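Local coordinates for small S protein (Podospora anserina, PDB 2WVQ) that mediates heterokaryon incompatibility, in which fused cells of unlike fungal colonies fail to survive, and forms the prion of the [het-s] trait, at residues 26-31 / 90-95; 127-132 / 201-206; 152-157 / 161-166. The protein carries 2 engineered substitutions. All coordinates share one frame; numbering follows the deposited sequence. Where two conformers were deposited one is given.

How the interactions relate
All three lie in the globular, mostly helical N-terminal domain. Interaction 1 joins helix 18-28 to helix 79-108, interaction 2 joins helix 124-140 to helix 198-207, and interaction 3 links strand 152-154 to the start of helix 157-176. Interactions 1 and 3 are neighbours, centres about 11 Å apart: Tyr31 O is probably hydrogen-bonded to Trp152 N, Phe95 packs on Trp152 and Ile163, and both contacts reach the second subunit. Interaction 2 sits about 22 Å (centre to centre) from interaction 1, opposite it across the chain's centre. In sequence interaction 1 closes first; interaction 3 falls between the halves of interaction 2. Interactions 1 and 2 join segments 59 and 69 residues apart within one domain.

Interaction 1. Residues 26-31 / 90-95. Engineered in segment 26-31: Ala27 (natural residue Asp).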
loop_
_atom_site.group_PDB
_atom_site.type_symbol
_atom_site.label_atom_id
_atom_site.label_comp_id
_atom_site.label_asym_id
_atom_site.label_seq_id
_atom_site.Cartn_x
_atom_site.Cartn_y
_atom_site.Cartn_z
ATOM N N VAL A 26 14.308 7.197 4.803
ATOM C CA VAL A 26 15.583 6.832 4.120
ATOM C C VAL A 26 16.198 5.617 4.839
ATOM O O VAL A 26 16.585 4.636 4.204
ATOM C CB VAL A 26 16.585 8.029 4.048
ATOM C CG1 VAL A 26 17.994 7.561 3.399
ATOM C CG2 VAL A 26 15.958 9.193 3.261
ATOM N N ALA A 27 16.205 5.647 6.169
ATOM C CA ALA A 27 16.746 4.521 6.942
ATOM C C ALA A 27 15.981 3.190 6.770
ATOM O O ALA A 27 16.594 2.119 6.955
ATOM C CB ALA A 27 16.911 4.881 8.406
ATOM N N CYS A 28 14.698 3.247 6.386
ATOM C CA CYS A 28 13.856 2.037 6.106
ATOM C C CYS A 28 14.457 1.133 5.065
ATOM O O CYS A 28 14.410 -0.073 5.223
ATOM C CB CYS A 28 12.444 2.384 5.649
ATOM S SG CYS A 28 11.248 2.839 6.966
ATOM N N PHE A 29 14.974 1.729 3.996
ATOM C CA PHE A 29 15.704 1.027 2.945
ATOM C C PHE A 29 16.897 0.138 3.391
ATOM O O PHE A 29 17.207 -0.838 2.727
ATOM C CB PHE A 29 16.188 2.011 1.856
ATOM C CG PHE A 29 15.081 2.557 0.936
ATOM C CD1 PHE A 29 14.449 3.809 1.206
ATOM C CD2 PHE A 29 14.732 1.873 -0.208
ATOM C CE1 PHE A 29 13.449 4.322 0.365
ATOM C CE2 PHE A 29 13.743 2.397 -1.090
ATOM C CZ PHE A 29 13.096 3.635 -0.787
ATOM N N GLU A 30 17.536 0.472 4.501
ATOM C CA GLU A 30 18.714 -0.251 4.968
ATOM C C GLU A 30 18.392 -1.628 5.558
ATOM O O GLU A 30 19.221 -2.521 5.544
ATOM C CB GLU A 30 19.463 0.606 5.985
ATOM C CG GLU A 30 20.279 1.691 5.294
ATOM C CD GLU A 30 20.520 2.929 6.128
ATOM O OE1 GLU A 30 20.741 3.990 5.511
ATOM O OE2 GLU A 30 20.516 2.844 7.378
ATOM N N TYR A 31 17.198 -1.784 6.096
ATOM C CA TYR A 31 16.820 -3.051 6.735
ATOM C C TYR A 31 16.317 -4.101 5.721
ATOM O O TYR A 31 15.989 -5.236 6.125
ATOM C CB TYR A 31 15.807 -2.787 7.856
ATOM C CG TYR A 31 16.309 -1.756 8.842
ATOM C CD1 TYR A 31 15.879 -0.420 8.773
ATOM C CD2 TYR A 31 17.257 -2.100 9.825
ATOM C CE1 TYR A 31 16.366 0.544 9.676
ATOM C CE2 TYR A 31 17.751 -1.132 10.729
ATOM C CZ TYR A 31 17.294 0.183 10.649
ATOM O OH TYR A 31 17.760 1.128 11.549
ATOM N N GLU A 90 3.025 8.465 5.085
ATOM C CA GLU A 90 2.579 7.415 4.156
ATOM C C GLU A 90 3.721 6.507 3.593
ATOM O O GLU A 90 3.514 5.294 3.431
ATOM C CB GLU A 90 1.684 7.994 3.060
ATOM C CG GLU A 90 0.467 7.047 2.781
ATOM C CD GLU A 90 -0.444 7.520 1.690
ATOM O OE1 GLU A 90 -0.866 6.676 0.868
ATOM O OE2 GLU A 90 -0.752 8.739 1.648
ATOM N N ILE A 91 4.924 7.048 3.351
ATOM C CA ILE A 91 6.086 6.170 2.992
ATOM C C ILE A 91 6.395 5.193 4.148
ATOM O O ILE A 91 6.642 3.997 3.912
ATOM C CB ILE A 91 7.393 6.977 2.539
ATOM C CG1 ILE A 91 7.134 7.714 1.238
ATOM C CG2 ILE A 91 8.614 6.032 2.344
ATOM C CD1 ILE A 91 8.129 8.861 0.920
ATOM N N LEU A 92 6.350 5.696 5.383
ATOM C CA LEU A 92 6.495 4.865 6.575
ATOM C C LEU A 92 5.478 3.711 6.690
ATOM O O LEU A 92 5.866 2.578 7.013
ATOM C CB LEU A 92 6.498 5.709 7.858
ATOM C CG LEU A 92 7.836 6.105 8.553
ATOM C CD1 LEU A 92 9.080 5.940 7.748
ATOM C CD2 LEU A 92 7.830 7.450 9.302
ATOM N N LEU A 93 4.197 4.029 6.465
ATOM C CA LEU A 93 3.095 3.025 6.390
ATOM C C LEU A 93 3.347 1.956 5.302
ATOM O O LEU A 93 3.026 0.778 5.484
ATOM C CB LEU A 93 1.765 3.742 6.124
ATOM C CG LEU A 93 0.744 4.109 7.203
ATOM C CD1 LEU A 93 1.312 4.203 8.600
ATOM C CD2 LEU A 93 -0.018 5.362 6.834
ATOM N N LEU A 94 3.853 2.402 4.168
ATOM C CA LEU A 94 4.280 1.568 3.054
ATOM C C LEU A 94 5.268 0.456 3.460
ATOM O O LEU A 94 5.129 -0.705 3.060
ATOM C CB LEU A 94 4.922 2.483 1.976
ATOM C CG LEU A 94 5.247 1.919 0.598
ATOM C CD1 LEU A 94 3.967 1.224 0.065
ATOM C CD2 LEU A 94 5.662 3.062 -0.342
ATOM N N PHE A 95 6.273 0.834 4.242
ATOM C CA PHE A 95 7.297 -0.067 4.743
ATOM C C PHE A 95 6.749 -0.930 5.906
ATOM O O PHE A 95 7.044 -2.128 5.985
ATOM C CB PHE A 95 8.555 0.745 5.174
ATOM C CG PHE A 95 9.471 1.127 4.021
ATOM C CD1 PHE A 95 9.493 2.443 3.519
ATOM C CD2 PHE A 95 10.309 0.167 3.439
ATOM C CE1 PHE A 95 10.328 2.795 2.415
ATOM C CE2 PHE A 95 11.208 0.506 2.348
ATOM C CZ PHE A 95 11.207 1.815 1.840
#
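Cys28 and Phe29, in segment 26-31, meet Phe95 in a buried aromatic and sulfur contact with the middle of the long helix 79-108. The Phe95 ring is used on two aspects. Cys28 lies over one of its faces: Cys28 CB sits almost centrally, 3.6 Å from the centroid of the Phe95 ring and only 10° off the ring normal, a close CH-pi contact. The thiol stands further out, with Cys28 SG 4.4 Å from the Phe95 centroid, and the sulfur-aromatic approach is oblique. With SG beside the backbone N (chi1 -80°), the sulfur lies next to the root of the Phe95 side chain and also meets Leu92, one turn earlier on the same helix, at 3.9 Å from Cys28 SG to Leu92 CD1.

The outer edge of Phe95 does the rest. Phe95 CZ points into the middle of the Phe29 ring, 3.7 Å from Phe29 CE1, in a T-shaped stack with centroids 5.0 Å apart and planes at 73°. Phe29 offers its face and Phe95 its edge, an arrangement that brings ring hydrogens against a pi cloud. This is core packing of the mostly helical HeLo domain, and two further helices converge on Phe29: it also touches Lys53 and Leu56 of helix 42-62 and Val167 of helix 157-176. Leu92, for its part, leans on Leu21 and Cys25 of helix 18-28. No hydrogen bond crosses between the two segments. Helix 79-108 serves the dimer as well, for Glu90 OE2 makes a salt bridge to Arg104 NH1 and a hydrogen bond to Thr101 OG1, both of the second subunit.

Interaction 2. Residues 127-132 / 201-206; sequences RALHRR and LTILKD
Leu129, reaching out from helix 124-140, meets two consecutive residues of helix 198-207, Ile203 and Leu204, and spends a different part of its side chain on each. Its CD2 methyl presses on the branch methyl of the isoleucine, with Leu129 CD2 only 3.4 Å from Ile203 CG2, tighter than carbon atoms normally pack. The Ile203 rotamer, with CG1 beside the backbone N (chi1 -73°) and CG2 opposite it, turns CG2 toward Leu129 CD2. The branch carbon of Leu129 faces Leu204: Leu129 CG is 3.9 Å from Leu204 CD2. In both pairs the side chains slant across each other, and the contact is wholly apolar. The backbones stay well apart, with Leu129 CA and Leu204 CA 8.3 Å from one another.

The next shell extends the hydrophobic seam along both helices. Ile125 and Leu133, one turn before and one turn after Leu129, touch Ile203 and Leu204 respectively, and Leu47 of helix 42-62 packs on both Leu129 and Ile203. Away from this seam helix 124-140 carries polar links, among them His130 ND1 to Asp50 OD1 and the salt bridge of Arg131 NH2 to Asp119 OD2. Helices 124-140, 198-207 and 42-62 thus meet through Leu129, Ile203 and Leu47 in the core of the mostly helical HeLo domain.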
loop_
_atom_site.group_PDB
_atom_site.type_symbol
_atom_site.label_atom_id
_atom_site.label_comp_id
_atom_site.label_asym_id
_atom_site.label_seq_id
_atom_site.Cartn_x
_atom_site.Cartn_y
_atom_site.Cartn_z
ATOM N N ARG A 127 27.894 -4.591 -7.892
ATOM C CA ARG A 127 28.252 -4.378 -6.514
ATOM C C ARG A 127 28.880 -2.955 -6.295
ATOM O O ARG A 127 28.561 -2.308 -5.310
ATOM C CB ARG A 127 29.088 -5.525 -5.968
ATOM C CG ARG A 127 29.626 -5.309 -4.549
ATOM C CD ARG A 127 30.732 -6.295 -4.156
ATOM N NE ARG A 127 30.403 -7.661 -4.539
ATOM C CZ ARG A 127 31.025 -8.357 -5.481
ATOM N NH1 ARG A 127 32.047 -7.846 -6.146
ATOM N NH2 ARG A 127 30.620 -9.584 -5.752
ATOM N N ALA A 128 29.713 -2.475 -7.222
ATOM C CA ALA A 128 30.297 -1.119 -7.137
ATOM C C ALA A 128 29.228 -0.005 -7.205
ATOM O O ALA A 128 29.315 0.994 -6.476
ATOM C CB ALA A 128 31.357 -0.912 -8.193
ATOM N N LEU A 129 28.238 -0.183 -8.092
ATOM C CA LEU A 129 27.108 0.732 -8.200
ATOM C C LEU A 129 26.302 0.755 -6.889
ATOM O O LEU A 129 25.994 1.832 -6.371
ATOM C CB LEU A 129 26.231 0.399 -9.411
ATOM C CG LEU A 129 26.127 1.375 -10.597
ATOM C CD1 LEU A 129 27.265 2.397 -10.642
ATOM C CD2 LEU A 129 25.953 0.680 -11.964
ATOM N N HIS A 130 26.026 -0.428 -6.343
ATOM C CA HIS A 130 25.308 -0.585 -5.079
ATOM C C HIS A 130 26.025 0.197 -3.973
ATOM O O HIS A 130 25.420 1.051 -3.315
ATOM C CB HIS A 130 25.168 -2.072 -4.729
ATOM C CG HIS A 130 24.582 -2.330 -3.372
ATOM N ND1 HIS A 130 23.268 -2.041 -3.045
ATOM C CD2 HIS A 130 25.143 -2.850 -2.255
ATOM C CE1 HIS A 130 23.057 -2.357 -1.780
ATOM N NE2 HIS A 130 24.182 -2.847 -1.278
ATOM N N ARG A 131 27.323 -0.055 -3.823
ATOM C CA ARG A 131 28.123 0.658 -2.831
ATOM C C ARG A 131 28.218 2.172 -3.056
ATOM O O ARG A 131 28.089 2.918 -2.102
ATOM C CB ARG A 131 29.473 -0.014 -2.633
ATOM C CG ARG A 131 29.294 -1.328 -1.931
ATOM C CD ARG A 131 30.408 -2.293 -2.216
ATOM N NE ARG A 131 30.179 -3.500 -1.422
ATOM C CZ ARG A 131 31.079 -4.453 -1.178
ATOM N NH1 ARG A 131 32.307 -4.381 -1.680
ATOM N NH2 ARG A 131 30.725 -5.501 -0.441
ATOM N N ARG A 132 28.387 2.604 -4.309
ATOM C CA ARG A 132 28.366 4.033 -4.681
ATOM C C ARG A 132 27.020 4.717 -4.349
ATOM O O ARG A 132 26.993 5.800 -3.768
ATOM C CB ARG A 132 28.708 4.201 -6.174
ATOM C CG ARG A 132 28.396 5.585 -6.757
ATOM C CD ARG A 132 29.088 5.813 -8.100
ATOM N NE ARG A 132 30.455 6.299 -7.914
ATOM C CZ ARG A 132 31.555 5.552 -8.015
ATOM N NH1 ARG A 132 31.472 4.259 -8.318
ATOM N NH2 ARG A 132 32.748 6.107 -7.814
ATOM N N LEU A 201 27.242 3.558 -16.453
ATOM C CA LEU A 201 26.307 4.661 -16.737
ATOM C C LEU A 201 25.032 4.206 -17.468
ATOM O O LEU A 201 23.929 4.697 -17.181
ATOM C CB LEU A 201 26.995 5.790 -17.498
ATOM C CG LEU A 201 28.087 6.610 -16.802
ATOM C CD1 LEU A 201 28.995 7.312 -17.824
ATOM C CD2 LEU A 201 27.505 7.640 -15.845
ATOM N N THR A 202 25.189 3.263 -18.394
ATOM C CA THR A 202 24.055 2.631 -19.092
ATOM C C THR A 202 23.157 1.898 -18.108
ATOM O O THR A 202 21.934 1.936 -18.233
ATOM C CB THR A 202 24.537 1.610 -20.129
ATOM O OG1 THR A 202 25.573 2.202 -20.909
ATOM C CG2 THR A 202 23.384 1.171 -21.048
ATOM N N ILE A 203 23.780 1.229 -17.141
ATOM C CA ILE A 203 23.070 0.522 -16.065
ATOM C C ILE A 203 22.202 1.465 -15.211
ATOM O O ILE A 203 21.038 1.154 -14.898
ATOM C CB ILE A 203 24.060 -0.316 -15.175
ATOM C CG1 ILE A 203 24.542 -1.553 -15.948
ATOM C CG2 ILE A 203 23.396 -0.716 -13.802
ATOM C CD1 ILE A 203 25.576 -2.386 -15.214
ATOM N N LEU A 204 22.760 2.615 -14.838
ATOM C CA LEU A 204 21.996 3.646 -14.097
ATOM C C LEU A 204 20.878 4.263 -14.958
ATOM O O LEU A 204 19.758 4.380 -14.506
ATOM C CB LEU A 204 22.929 4.761 -13.581
ATOM C CG LEU A 204 23.998 4.453 -12.537
ATOM C CD1 LEU A 204 24.821 5.729 -12.332
ATOM C CD2 LEU A 204 23.362 3.989 -11.189
ATOM N N LYS A 205 21.214 4.676 -16.180
ATOM C CA LYS A 205 20.240 5.120 -17.195
ATOM C C LYS A 205 19.042 4.140 -17.285
ATOM O O LYS A 205 17.886 4.563 -17.172
ATOM C CB LYS A 205 20.923 5.281 -18.560
ATOM C CG LYS A 205 20.110 6.047 -19.588
ATOM C CD LYS A 205 20.573 5.743 -20.998
ATOM C CE LYS A 205 19.580 6.286 -22.035
ATOM N NZ LYS A 205 19.923 5.919 -23.449
ATOM N N ASP A 206 19.331 2.842 -17.448
ATOM C CA ASP A 206 18.292 1.817 -17.554
ATOM C C ASP A 206 17.520 1.595 -16.250
ATOM O O ASP A 206 16.293 1.623 -16.266
ATOM C CB ASP A 206 18.879 0.485 -18.028
ATOM C CG ASP A 206 19.293 0.503 -19.495
ATOM O OD1 ASP A 206 18.842 1.381 -20.267
ATOM O OD2 ASP A 206 20.083 -0.385 -19.877
#

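Interaction 3. Residues 152-157 / 161-166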
loop_
_atom_site.group_PDB
_atom_site.type_symbol
_atom_site.label_atom_id
_atom_site.label_comp_id
_atom_site.label_asym_id
_atom_site.label_seq_id
_atom_site.Cartn_x
_atom_site.Cartn_y
_atom_site.Cartn_z
ATOM N N TRP A 152 14.581 -7.442 7.414
ATOM C CA TRP A 152 13.457 -8.197 6.906
ATOM C C TRP A 152 13.553 -8.319 5.381
ATOM O O TRP A 152 14.130 -7.474 4.713
ATOM C CB TRP A 152 12.139 -7.560 7.382
ATOM C CG TRP A 152 11.976 -6.178 6.842
ATOM C CD1 TRP A 152 12.508 -5.032 7.350
ATOM C CD2 TRP A 152 11.264 -5.808 5.664
ATOM N NE1 TRP A 152 12.165 -3.963 6.553
ATOM C CE2 TRP A 152 11.386 -4.411 5.524
ATOM C CE3 TRP A 152 10.511 -6.519 4.723
ATOM C CZ2 TRP A 152 10.810 -3.720 4.471
ATOM C CZ3 TRP A 152 9.952 -5.836 3.689
ATOM C CH2 TRP A 152 10.098 -4.452 3.562
ATOM N N ALA A 153 13.000 -9.384 4.826
ATOM C CA ALA A 153 13.153 -9.657 3.402
ATOM C C ALA A 153 11.893 -9.408 2.601
ATOM O O ALA A 153 10.790 -9.645 3.072
ATOM C CB ALA A 153 13.636 -11.115 3.185
ATOM N N LEU A 154 12.075 -8.954 1.379
ATOM C CA LEU A 154 11.042 -9.002 0.353
ATOM C C LEU A 154 11.140 -10.347 -0.375
ATOM O O LEU A 154 12.150 -10.633 -1.020
ATOM C CB LEU A 154 11.242 -7.886 -0.664
ATOM C CG LEU A 154 11.101 -6.458 -0.130
ATOM C CD1 LEU A 154 11.524 -5.422 -1.159
ATOM C CD2 LEU A 154 9.659 -6.249 0.275
ATOM N N TYR A 155 10.082 -11.149 -0.294
ATOM C CA TYR A 155 10.128 -12.536 -0.784
ATOM C C TYR A 155 9.467 -12.724 -2.161
ATOM O O TYR A 155 9.557 -13.812 -2.770
ATOM C CB TYR A 155 9.506 -13.499 0.267
ATOM C CG TYR A 155 10.250 -13.622 1.573
ATOM C CD1 TYR A 155 9.729 -13.071 2.751
ATOM C CD2 TYR A 155 11.451 -14.327 1.653
ATOM C CE1 TYR A 155 10.402 -13.216 3.977
ATOM C CE2 TYR A 155 12.125 -14.464 2.861
ATOM C CZ TYR A 155 11.594 -13.886 4.013
ATOM O OH TYR A 155 12.252 -14.017 5.217
ATOM N N ASP A 156 8.807 -11.686 -2.671
ATOM C CA ASP A 156 8.238 -11.765 -4.025
ATOM C C ASP A 156 8.520 -10.486 -4.806
ATOM O O ASP A 156 8.696 -9.442 -4.206
ATOM C CB ASP A 156 6.732 -12.024 -3.969
ATOM C CG ASP A 156 6.005 -10.949 -3.218
ATOM O OD1 ASP A 156 6.083 -10.941 -1.966
ATOM O OD2 ASP A 156 5.387 -10.093 -3.888
ATOM N N GLY A 157 8.537 -10.584 -6.136
ATOM C CA GLY A 157 8.782 -9.442 -7.033
ATOM C C GLY A 157 7.803 -8.290 -6.841
ATOM O O GLY A 157 8.180 -7.107 -6.922
ATOM N N GLU A 161 8.250 -4.219 -6.394
ATOM C CA GLU A 161 7.616 -3.277 -7.321
ATOM C C GLU A 161 6.701 -2.305 -6.597
ATOM O O GLU A 161 6.744 -1.103 -6.876
ATOM C CB GLU A 161 6.832 -3.998 -8.425
ATOM C CG GLU A 161 7.698 -4.738 -9.453
ATOM C CD GLU A 161 8.803 -3.879 -10.088
ATOM O OE1 GLU A 161 9.818 -4.474 -10.533
ATOM O OE2 GLU A 161 8.675 -2.628 -10.149
ATOM N N LYS A 162 5.894 -2.814 -5.663
ATOM C CA LYS A 162 5.021 -1.950 -4.856
ATOM C C LYS A 162 5.814 -0.874 -4.114
ATOM O O LYS A 162 5.398 0.258 -4.113
ATOM C CB LYS A 162 4.170 -2.760 -3.888
ATOM C CG LYS A 162 3.103 -1.963 -3.162
ATOM C CD LYS A 162 1.815 -2.833 -3.016
ATOM C CE LYS A 162 1.719 -3.511 -1.644
ATOM N NZ LYS A 162 1.120 -4.910 -1.663
ATOM N N ILE A 163 6.934 -1.231 -3.488
ATOM C CA ILE A 163 7.795 -0.237 -2.823
ATOM C C ILE A 163 8.400 0.759 -3.816
ATOM O O ILE A 163 8.328 1.964 -3.600
ATOM C CB ILE A 163 8.939 -0.877 -1.991
ATOM C CG1 ILE A 163 8.353 -1.648 -0.802
ATOM C CG2 ILE A 163 9.988 0.232 -1.543
ATOM C CD1 ILE A 163 9.362 -2.167 0.138
ATOM N N VAL A 164 9.017 0.239 -4.874
ATOM C CA VAL A 164 9.750 1.066 -5.811
ATOM C C VAL A 164 8.824 2.064 -6.494
ATOM O O VAL A 164 9.124 3.277 -6.503
ATOM C CB VAL A 164 10.561 0.206 -6.838
ATOM C CG1 VAL A 164 10.891 1.002 -8.054
ATOM C CG2 VAL A 164 11.852 -0.345 -6.169
ATOM N N ASP A 165 7.702 1.562 -7.015
ATOM C CA ASP A 165 6.689 2.337 -7.715
ATOM C C ASP A 165 5.984 3.373 -6.846
ATOM O O ASP A 165 5.809 4.519 -7.261
ATOM C CB ASP A 165 5.623 1.419 -8.370
ATOM C CG ASP A 165 6.194 0.529 -9.493
ATOM O OD1 ASP A 165 5.437 -0.327 -10.024
ATOM O OD2 ASP A 165 7.396 0.671 -9.847
ATOM N N GLN A 166 5.556 2.976 -5.654
ATOM C CA GLN A 166 4.946 3.926 -4.725
ATOM C C GLN A 166 5.940 4.975 -4.191
ATOM O O GLN A 166 5.561 6.134 -4.023
ATOM C CB GLN A 166 4.254 3.196 -3.584
ATOM C CG GLN A 166 3.033 2.396 -4.038
ATOM C CD GLN A 166 1.888 2.473 -3.053
ATOM O OE1 GLN A 166 1.294 1.446 -2.698
ATOM N NE2 GLN A 166 1.535 3.700 -2.626
#
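Gly157 O accepts the backbone N-H of Glu161 at 2.9 Å from Gly157 O to Glu161 N, in a nearly straight bond with 171° at the hydrogen. The donor lies in the carbonyl plane, and the four-residue spacing makes this an ordinary alpha-helical bond in the opening turn of helix 157-176. Beside it Glu161 CG comes to 3.5 Å from Gly157 O. Just before the glycine, Asp156 is the N-cap: its carboxylate receives a backbone N of the first turn, and its OD1 is also hydrogen-bonded to Ser159 OG.

Further along, the contact turns apolar and converges on a single methyl. Ile163 CD1 meets both branches of Leu154, at 4.1 Å from Leu154 CD1 and the same from Leu154 CD2, the two side chains slanting across one another. The same methyl faces the rim of the Trp152 indole, with Ile163 CD1 4.2 Å from Trp152 CH2 and near the ring plane, tryptophan and isoleucine coming from opposite directions. A chi1 of 63°, with CG between the backbone N and the carbonyl carbon, swings the indole of Trp152 so that its CH2 end reaches Ile163 CD1.

Strand 152-154 is itself held by backbone bonds to the parallel strand 32-34, while Gln166 OE1, further along the helix, is hydrogen-bonded to Lys162 NZ of the second subunit. The chemistry is thus divided: the Asp156 cap is consistent with a defined helix start and the Glu161 N-H bond continues the first turn, whereas non-directional methyl contacts, at ordinary van der Waals distance, seat the helix against the strand that precedes it.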